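Local structure of aldo-keto reductase family 1 member C1 (Caenorhabditis elegans, 1QWK) at residues A[30-35]-A[55-60]; A[114-119]-A[302-307]; A[231-236]-A[286-291]. The protein probably catalyses the NADPH-dependent reduction of aldehydes, including sugars, to alcohols, as other aldo-keto reductases do. One frame throughout, in Å; residues are numbered along the deposited sequence.

Interaction 1 (A[30-35]-A[55-60])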
loop_
_atom_site.group_PDB
_atom_site.type_symbol
_atom_site.label_atom_id
_atom_site.label_comp_id
_atom_site.label_asym_id
_atom_site.label_seq_id
_atom_site.Cartn_x
_atom_site.Cartn_y
_atom_site.Cartn_z
ATOM N N GLU A 30 -16.036 -5.143 8.583
ATOM C CA GLU A 30 -14.926 -4.638 9.386
ATOM C C GLU A 30 -14.367 -3.325 8.840
ATOM O O GLU A 30 -13.967 -2.444 9.606
ATOM C CB GLU A 30 -13.791 -5.667 9.428
ATOM C CG GLU A 30 -14.167 -7.022 10.004
ATOM C CD GLU A 30 -13.042 -8.036 9.880
ATOM O OE1 GLU A 30 -12.601 -8.301 8.739
ATOM O OE2 GLU A 30 -12.597 -8.568 10.918
ATOM N N VAL A 31 -14.347 -3.189 7.517
ATOM C CA VAL A 31 -13.787 -1.994 6.903
ATOM C C VAL A 31 -14.556 -0.711 7.195
ATOM O O VAL A 31 -13.957 0.356 7.318
ATOM C CB VAL A 31 -13.645 -2.154 5.372
ATOM C CG1 VAL A 31 -14.989 -1.968 4.686
ATOM C CG2 VAL A 31 -12.623 -1.155 4.851
ATOM N N ILE A 32 -15.874 -0.800 7.316
ATOM C CA ILE A 32 -16.649 0.397 7.606
ATOM C C ILE A 32 -16.210 0.993 8.941
ATOM O O ILE A 32 -15.908 2.186 9.030
ATOM C CB ILE A 32 -18.155 0.095 7.647
ATOM C CG1 ILE A 32 -18.639 -0.293 6.247
ATOM C CG2 ILE A 32 -18.916 1.313 8.157
ATOM C CD1 ILE A 32 -20.088 -0.751 6.197
ATOM N N THR A 33 -16.166 0.159 9.976
ATOM C CA THR A 33 -15.750 0.609 11.303
ATOM C C THR A 33 -14.294 1.068 11.282
ATOM O O THR A 33 -13.929 2.046 11.935
ATOM C CB THR A 33 -15.881 -0.523 12.343
ATOM O OG1 THR A 33 -17.237 -0.987 12.379
ATOM C CG2 THR A 33 -15.487 -0.024 13.725
ATOM N N ALA A 34 -13.464 0.354 10.527
ATOM C CA ALA A 34 -12.050 0.685 10.423
ATOM C C ALA A 34 -11.832 2.041 9.754
ATOM O O ALA A 34 -11.038 2.854 10.226
ATOM C CB ALA A 34 -11.313 -0.407 9.645
ATOM N N VAL A 35 -12.537 2.282 8.653
ATOM C CA VAL A 35 -12.396 3.539 7.934
ATOM C C VAL A 35 -12.821 4.721 8.799
ATOM O O VAL A 35 -12.095 5.710 8.908
ATOM C CB VAL A 35 -13.227 3.534 6.623
ATOM C CG1 VAL A 35 -13.252 4.924 6.005
ATOM C CG2 VAL A 35 -12.621 2.543 5.633
ATOM N N GLU A 55 -14.840 -2.274 -1.790
ATOM C CA GLU A 55 -15.012 -0.899 -2.253
ATOM C C GLU A 55 -16.411 -0.362 -1.950
ATOM O O GLU A 55 -16.568 0.805 -1.598
ATOM C CB GLU A 55 -14.741 -0.801 -3.760
ATOM C CG GLU A 55 -13.292 -1.082 -4.158
ATOM C CD GLU A 55 -13.092 -1.077 -5.665
ATOM O OE1 GLU A 55 -13.848 -1.783 -6.366
ATOM O OE2 GLU A 55 -12.177 -0.377 -6.149
ATOM N N GLU A 56 -17.423 -1.211 -2.084
ATOM C CA GLU A 56 -18.794 -0.786 -1.822
ATOM C C GLU A 56 -18.947 -0.361 -0.358
ATOM O O GLU A 56 -19.570 0.660 -0.055
ATOM C CB GLU A 56 -19.762 -1.921 -2.161
ATOM C CG GLU A 56 -21.224 -1.515 -2.216
ATOM C CD GLU A 56 -22.109 -2.633 -2.748
ATOM O OE1 GLU A 56 -21.939 -3.015 -3.926
ATOM O OE2 GLU A 56 -22.966 -3.132 -1.990
ATOM N N ALA A 57 -18.364 -1.142 0.544
ATOM C CA ALA A 57 -18.426 -0.846 1.970
ATOM C C ALA A 57 -17.684 0.456 2.269
ATOM O O ALA A 57 -18.146 1.279 3.061
ATOM C CB ALA A 57 -17.820 -1.993 2.769
ATOM N N ILE A 58 -16.531 0.643 1.631
ATOM C CA ILE A 58 -15.751 1.855 1.838
ATOM C C ILE A 58 -16.546 3.062 1.347
ATOM O O ILE A 58 -16.496 4.134 1.953
ATOM C CB ILE A 58 -14.394 1.777 1.102
ATOM C CG1 ILE A 58 -13.538 0.673 1.732
ATOM C CG2 ILE A 58 -13.679 3.123 1.170
ATOM C CD1 ILE A 58 -12.201 0.443 1.053
ATOM N N GLY A 59 -17.286 2.878 0.259
ATOM C CA GLY A 59 -18.093 3.958 -0.278
ATOM C C GLY A 59 -19.143 4.366 0.737
ATOM O O GLY A 59 -19.432 5.551 0.916
ATOM N N THR A 60 -19.711 3.374 1.412
ATOM C CA THR A 60 -20.727 3.630 2.426
ATOM C C THR A 60 -20.091 4.360 3.607
ATOM O O THR A 60 -20.663 5.307 4.147
ATOM C CB THR A 60 -21.372 2.311 2.906
ATOM O OG1 THR A 60 -22.053 1.692 1.808
ATOM C CG2 THR A 60 -22.373 2.570 4.030
#

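Interaction 2 (A[114-119]-A[302-307])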
loop_
_atom_site.group_PDB
_atom_site.type_symbol
_atom_site.label_atom_id
_atom_site.label_comp_id
_atom_site.label_asym_id
_atom_site.label_seq_id
_atom_site.Cartn_x
_atom_site.Cartn_y
_atom_site.Cartn_z
ATOM N N HIS A 114 -2.583 -3.159 -10.038
ATOM C CA HIS A 114 -2.289 -3.979 -8.857
ATOM C C HIS A 114 -1.116 -4.920 -9.088
ATOM O O HIS A 114 -0.401 -5.282 -8.156
ATOM C CB HIS A 114 -3.527 -4.792 -8.480
ATOM C CG HIS A 114 -3.640 -5.118 -7.024
ATOM N ND1 HIS A 114 -2.547 -5.359 -6.219
ATOM C CD2 HIS A 114 -4.730 -5.296 -6.241
ATOM C CE1 HIS A 114 -2.959 -5.674 -5.003
ATOM N NE2 HIS A 114 -4.280 -5.642 -4.990
ATOM N N MET A 115 -0.937 -5.310 -10.344
ATOM C CA MET A 115 0.142 -6.206 -10.762
ATOM C C MET A 115 0.530 -5.795 -12.178
ATOM O O MET A 115 -0.136 -4.969 -12.799
ATOM C CB MET A 115 -0.344 -7.661 -10.821
ATOM C CG MET A 115 -0.858 -8.251 -9.512
ATOM S SD MET A 115 0.488 -8.690 -8.380
ATOM C CE MET A 115 -0.371 -8.568 -6.797
ATOM N N PRO A 116 1.630 -6.352 -12.697
ATOM C CA PRO A 116 2.065 -6.028 -14.060
ATOM C C PRO A 116 1.595 -7.099 -15.050
ATOM O O PRO A 116 1.688 -6.919 -16.266
ATOM C CB PRO A 116 3.583 -6.010 -13.932
ATOM C CG PRO A 116 3.823 -7.114 -12.944
ATOM C CD PRO A 116 2.756 -6.879 -11.897
ATOM N N ALA A 117 1.072 -8.200 -14.513
ATOM C CA ALA A 117 0.629 -9.344 -15.315
ATOM C C ALA A 117 -0.877 -9.500 -15.521
ATOM O O ALA A 117 -1.622 -9.698 -14.562
ATOM C CB ALA A 117 1.188 -10.616 -14.701
ATOM N N ALA A 118 -1.312 -9.441 -16.779
ATOM C CA ALA A 118 -2.728 -9.573 -17.114
ATOM C C ALA A 118 -3.176 -11.035 -17.205
ATOM O O ALA A 118 -2.423 -11.905 -17.641
ATOM C CB ALA A 118 -3.020 -8.856 -18.435
ATOM N N PHE A 119 -4.418 -11.278 -16.794
ATOM C CA PHE A 119 -5.032 -12.609 -16.809
ATOM C C PHE A 119 -6.466 -12.483 -17.313
ATOM O O PHE A 119 -6.994 -11.376 -17.439
ATOM C CB PHE A 119 -5.091 -13.200 -15.393
ATOM C CG PHE A 119 -3.785 -13.752 -14.887
ATOM C CD1 PHE A 119 -3.596 -15.129 -14.776
ATOM C CD2 PHE A 119 -2.768 -12.908 -14.470
ATOM C CE1 PHE A 119 -2.410 -15.648 -14.253
ATOM C CE2 PHE A 119 -1.580 -13.417 -13.948
ATOM C CZ PHE A 119 -1.405 -14.789 -13.838
ATOM N N ASP A 302 3.208 -15.522 -6.243
ATOM C CA ASP A 302 3.583 -16.620 -7.140
ATOM C C ASP A 302 2.588 -17.056 -8.208
ATOM O O ASP A 302 2.924 -17.877 -9.061
ATOM C CB ASP A 302 4.059 -17.846 -6.340
ATOM C CG ASP A 302 3.008 -18.394 -5.401
ATOM O OD1 ASP A 302 1.806 -18.276 -5.702
ATOM O OD2 ASP A 302 3.396 -18.969 -4.362
ATOM N N PHE A 303 1.378 -16.506 -8.185
ATOM C CA PHE A 303 0.415 -16.838 -9.224
ATOM C C PHE A 303 0.932 -16.264 -10.550
ATOM O O PHE A 303 0.458 -16.641 -11.622
ATOM C CB PHE A 303 -0.966 -16.256 -8.890
ATOM C CG PHE A 303 -0.992 -14.756 -8.784
ATOM C CD1 PHE A 303 -1.131 -13.962 -9.919
ATOM C CD2 PHE A 303 -0.890 -14.133 -7.542
ATOM C CE1 PHE A 303 -1.162 -12.572 -9.820
ATOM C CE2 PHE A 303 -0.919 -12.741 -7.433
ATOM C CZ PHE A 303 -1.058 -11.961 -8.572
ATOM N N MET A 304 1.903 -15.354 -10.476
ATOM C CA MET A 304 2.485 -14.755 -11.678
ATOM C C MET A 304 3.537 -15.654 -12.320
ATOM O O MET A 304 3.998 -15.375 -13.419
ATOM C CB MET A 304 3.146 -13.404 -11.372
ATOM C CG MET A 304 2.192 -12.241 -11.124
ATOM S SD MET A 304 3.025 -10.622 -11.263
ATOM C CE MET A 304 4.098 -10.637 -9.817
ATOM N N THR A 305 3.927 -16.718 -11.624
ATOM C CA THR A 305 4.934 -17.646 -12.139
ATOM C C THR A 305 4.612 -18.116 -13.564
ATOM O O THR A 305 3.521 -18.618 -13.826
ATOM C CB THR A 305 5.052 -18.888 -11.220
ATOM O OG1 THR A 305 5.314 -18.461 -9.880
ATOM C CG2 THR A 305 6.188 -19.796 -11.683
ATOM N N GLY A 306 5.564 -17.946 -14.478
ATOM C CA GLY A 306 5.352 -18.375 -15.850
ATOM C C GLY A 306 4.792 -17.316 -16.777
ATOM O O GLY A 306 4.821 -17.468 -17.999
ATOM N N HIS A 307 4.278 -16.236 -16.203
ATOM C CA HIS A 307 3.714 -15.157 -16.998
ATOM C C HIS A 307 4.873 -14.345 -17.564
ATOM O O HIS A 307 5.853 -14.087 -16.866
ATOM C CB HIS A 307 2.824 -14.280 -16.109
ATOM C CG HIS A 307 1.963 -13.322 -16.869
ATOM N ND1 HIS A 307 2.474 -12.250 -17.566
ATOM C CD2 HIS A 307 0.619 -13.269 -17.029
ATOM C CE1 HIS A 307 1.482 -11.573 -18.122
ATOM N NE2 HIS A 307 0.345 -12.173 -17.808
#

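Interaction 3 (A[231-236]-A[286-291])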
loop_
_atom_site.group_PDB
_atom_site.type_symbol
_atom_site.label_atom_id
_atom_site.label_comp_id
_atom_site.label_asym_id
_atom_site.label_seq_id
_atom_site.Cartn_x
_atom_site.Cartn_y
_atom_site.Cartn_z
ATOM N N ASP A 231 13.097 -7.645 16.293
ATOM C CA ASP A 231 14.504 -7.349 16.024
ATOM C C ASP A 231 15.096 -6.671 17.256
ATOM O O ASP A 231 14.482 -5.769 17.829
ATOM C CB ASP A 231 14.630 -6.416 14.815
ATOM C CG ASP A 231 16.067 -6.026 14.528
ATOM O OD1 ASP A 231 16.756 -6.765 13.795
ATOM O OD2 ASP A 231 16.512 -4.986 15.052
ATOM N N GLN A 232 16.287 -7.103 17.662
ATOM C CA GLN A 232 16.938 -6.547 18.848
ATOM C C GLN A 232 17.133 -5.039 18.770
ATOM O O GLN A 232 16.912 -4.334 19.750
ATOM C CB GLN A 232 18.296 -7.225 19.077
ATOM C CG GLN A 232 18.925 -6.916 20.437
ATOM C CD GLN A 232 19.651 -5.576 20.482
ATOM O OE1 GLN A 232 19.973 -5.068 21.559
ATOM N NE2 GLN A 232 19.925 -5.007 19.311
ATOM N N ASN A 233 17.550 -4.547 17.607
ATOM C CA ASN A 233 17.773 -3.120 17.434
ATOM C C ASN A 233 16.454 -2.354 17.466
ATOM O O ASN A 233 16.398 -1.233 17.971
ATOM C CB ASN A 233 18.526 -2.866 16.130
ATOM C CG ASN A 233 19.940 -3.431 16.160
ATOM O OD1 ASN A 233 20.420 -4.001 15.180
ATOM N ND2 ASN A 233 20.617 -3.266 17.289
ATOM N N VAL A 234 15.397 -2.958 16.928
ATOM C CA VAL A 234 14.082 -2.326 16.942
ATOM C C VAL A 234 13.593 -2.185 18.386
ATOM O O VAL A 234 13.146 -1.112 18.803
ATOM C CB VAL A 234 13.044 -3.147 16.137
ATOM C CG1 VAL A 234 11.637 -2.598 16.387
ATOM C CG2 VAL A 234 13.374 -3.078 14.650
ATOM N N LEU A 235 13.686 -3.274 19.147
ATOM C CA LEU A 235 13.262 -3.277 20.545
ATOM C C LEU A 235 14.068 -2.274 21.370
ATOM O O LEU A 235 13.526 -1.613 22.256
ATOM C CB LEU A 235 13.414 -4.682 21.139
ATOM C CG LEU A 235 12.562 -5.775 20.481
ATOM C CD1 LEU A 235 12.877 -7.130 21.103
ATOM C CD2 LEU A 235 11.084 -5.442 20.652
ATOM N N ALA A 236 15.359 -2.165 21.069
ATOM C CA ALA A 236 16.241 -1.241 21.776
ATOM C C ALA A 236 15.852 0.205 21.490
ATOM O O ALA A 236 15.810 1.035 22.398
ATOM C CB ALA A 236 17.688 -1.478 21.365
ATOM N N ILE A 286 18.718 4.634 11.402
ATOM C CA ILE A 286 18.311 3.774 10.296
ATOM C C ILE A 286 19.365 2.698 10.037
ATOM O O ILE A 286 19.041 1.513 9.892
ATOM C CB ILE A 286 18.082 4.596 9.003
ATOM C CG1 ILE A 286 16.903 5.552 9.197
ATOM C CG2 ILE A 286 17.797 3.662 7.831
ATOM C CD1 ILE A 286 16.637 6.455 8.006
ATOM N N ALA A 287 20.629 3.111 9.997
ATOM C CA ALA A 287 21.729 2.178 9.762
ATOM C C ALA A 287 21.774 1.106 10.847
ATOM O O ALA A 287 21.982 -0.075 10.561
ATOM C CB ALA A 287 23.054 2.934 9.719
ATOM N N LYS A 288 21.574 1.520 12.093
ATOM C CA LYS A 288 21.589 0.583 13.209
ATOM C C LYS A 288 20.482 -0.457 13.051
ATOM O O LYS A 288 20.703 -1.650 13.263
ATOM C CB LYS A 288 21.411 1.327 14.535
ATOM C CG LYS A 288 21.533 0.433 15.757
ATOM C CD LYS A 288 22.918 -0.193 15.833
ATOM C CE LYS A 288 23.102 -0.989 17.113
ATOM N NZ LYS A 288 24.489 -1.520 17.222
ATOM N N LEU A 289 19.289 -0.009 12.680
ATOM C CA LEU A 289 18.179 -0.937 12.507
ATOM C C LEU A 289 18.418 -1.921 11.372
ATOM O O LEU A 289 17.914 -3.038 11.407
ATOM C CB LEU A 289 16.872 -0.179 12.251
ATOM C CG LEU A 289 16.309 0.683 13.383
ATOM C CD1 LEU A 289 15.025 1.345 12.905
ATOM C CD2 LEU A 289 16.035 -0.161 14.618
ATOM N N GLU A 290 19.193 -1.515 10.372
ATOM C CA GLU A 290 19.464 -2.384 9.230
ATOM C C GLU A 290 20.686 -3.286 9.410
ATOM O O GLU A 290 21.029 -4.042 8.505
ATOM C CB GLU A 290 19.652 -1.538 7.968
ATOM C CG GLU A 290 18.506 -0.571 7.689
ATOM C CD GLU A 290 18.735 0.264 6.439
ATOM O OE1 GLU A 290 19.897 0.648 6.180
ATOM O OE2 GLU A 290 17.752 0.551 5.721
ATOM N N GLU A 291 21.330 -3.230 10.572
ATOM C CA GLU A 291 22.529 -4.035 10.788
ATOM C C GLU A 291 22.343 -5.553 10.701
ATOM O O GLU A 291 23.269 -6.263 10.307
ATOM C CB GLU A 291 23.190 -3.675 12.124
ATOM C CG GLU A 291 22.673 -4.447 13.319
ATOM C CD GLU A 291 23.552 -4.280 14.551
ATOM O OE1 GLU A 291 23.262 -4.933 15.578
ATOM O OE2 GLU A 291 24.529 -3.498 14.489
#

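Interaction 1 (A[30-35]-A[55-60])
V31 is the wedge of this helix pair, and its two methyls divide the work: CG1 presses on A57 CB at 3.4 Å, while CG2 lies 3.7 Å from I58 CG1. The first distance is shorter than ordinary carbon-carbon contact and marks the tight part of the interface. The valine puts CG1 between its own backbone N and carbonyl carbon (chi1 78°), a setting valine seldom takes in a helix; turned this way, one methyl meets the alanine while the other crosses the I58 side chain at about a right angle. A57 suits its place because a lone methyl lets the partner helix come close, and the axes of the two segments approach to 8.5 Å at an angle of 39°. Deeper in the protein the fit is slacker, with V35 CG2 still 4.4 Å from I58 CG1.

Toward the surface lies I32, which is partly exposed. Its CG1 reaches across to the main chain of the other helix, 3.6 Å from A57 O, and is 4.0 Å from A57 CB. T60, one turn on from A57 and also partly exposed, comes no nearer than 4.6 Å. No hydrogen bond joins the two segments, so shape and hydrophobicity carry the contact, and the beta-branched V31 and I32 present short side chains with little freedom to bend.

Both helices belong to the outer layer of the (beta/alpha)8 barrel: helix 28-41 follows strand 21-22, and helix 55-68 follows strand 45-47. V35 rests on L21 of strand 21-22 and continues the seam toward A61 and L65 farther along helix 55-68. I58 touches T48, in the loop after strand 45-47, and L103 of helix 92-103, so it meets a loop at the barrel end and the next helix of the outer layer.

Interaction 2 (A[114-119]-A[302-307])
F119, H307 and F303 form an aromatic cluster where the loop following barrel strand 110-113 meets the C-terminal tail, two elements that in aldo-keto reductases border the substrate pocket. F303 turns an edge toward the face of F119 in an offset edge-to-face pair, ring centres 6.0 Å apart and planes at 61°. F119 in turn sends the edge atom CZ to within 3.4 Å of F303 O, and its CE2 lies 3.8 Å from H307 CD2. At another edge atom of F303, M115 makes a Met-aromatic contact, SD 3.6 Å from CZ and oblique to the ring; the methionine chain bends at chi2, which brings the sulfur there. M304 SD packs beside P116 CD at 3.8 Å and also meets A117 CB, a flexible thioether against two small apolar groups.

A type II turn from M304 to H307 swings the tail back, and G306 holds positive-phi backbone angles that call for glycine. H307 then extends its ring with CG anti to the backbone N (chi1 -167°), which brings one ring face against A117 CB. The small alanine side chain suits so close an approach: A117 CB sits 3.4 Å from the ring centroid, a CH-pi contact over the face. With ND1 taking the backbone N-H of E309, the proton belongs on NE2, which, with I127 O a weak second acceptor, donates within the ring plane to A118 O at 2.8 Å, the N-H...O angle being 144°.

Interaction 3 (A[231-236]-A[286-291])
The apolar part of the contact centres on L289, whose CD2 methyl lies 3.5 Å from N233 O and 3.9 Å from V234 CG2. The leucine thus lies against helix backbone as well as side chain, and it crosses V234 at about a right angle; a leucine is long enough to bring a terminal methyl to the neighbouring helix. V234 also touches P245 and L249 of helix 245-255, so it lies between helix 283-289 and helix 245-255.

N233 is the polar plug. Its CB is 3.8 Å from K288 O, and the buried amide runs in between the K288 and E291 side chains, crossing each roughly at right angles, with the amide and carboxylate planes 70° apart. With an alanine in place of N233, the space now filled by the amide would probably become a gap, leaving K288 O and the E291 side chain without their amide neighbour.

Helices 232-241 and 283-289 match the two extra helices that aldo-keto reductases add to the eight-stranded barrel. The first is N-capped by D231, whose OD2 takes V234 N at 3.0 Å through its anti lone pair and N233 N weakly; OD1 accepts from Y181 OH.

Charge pairing lies on the solvent side, where K288 NZ and E291 OE2 form a long, weak salt bridge of 3.4 Å.

How the interactions relate
The three contacts lie at separate places round the barrel, and none touches another. Interactions 1 and 2 are nearer neighbours, with nearest atoms about 9 Å apart although their centres are 28 Å apart, and both come near the predicted catalytic site: the side chain of I58 is about 6 Å from that of Y52, the predicted proton donor, and the side chain of M115 is about 8 Å from those of Y52 and K81. Interaction 2 also holds H114, predicted to bind substrate. Interaction 3 lies away from these sites, its nearest atoms about 24 Å from either of the others. In sequence interaction 1 closes first; interaction 3 then forms entirely between segments 114-119 and 302-307, which interaction 2 brings together.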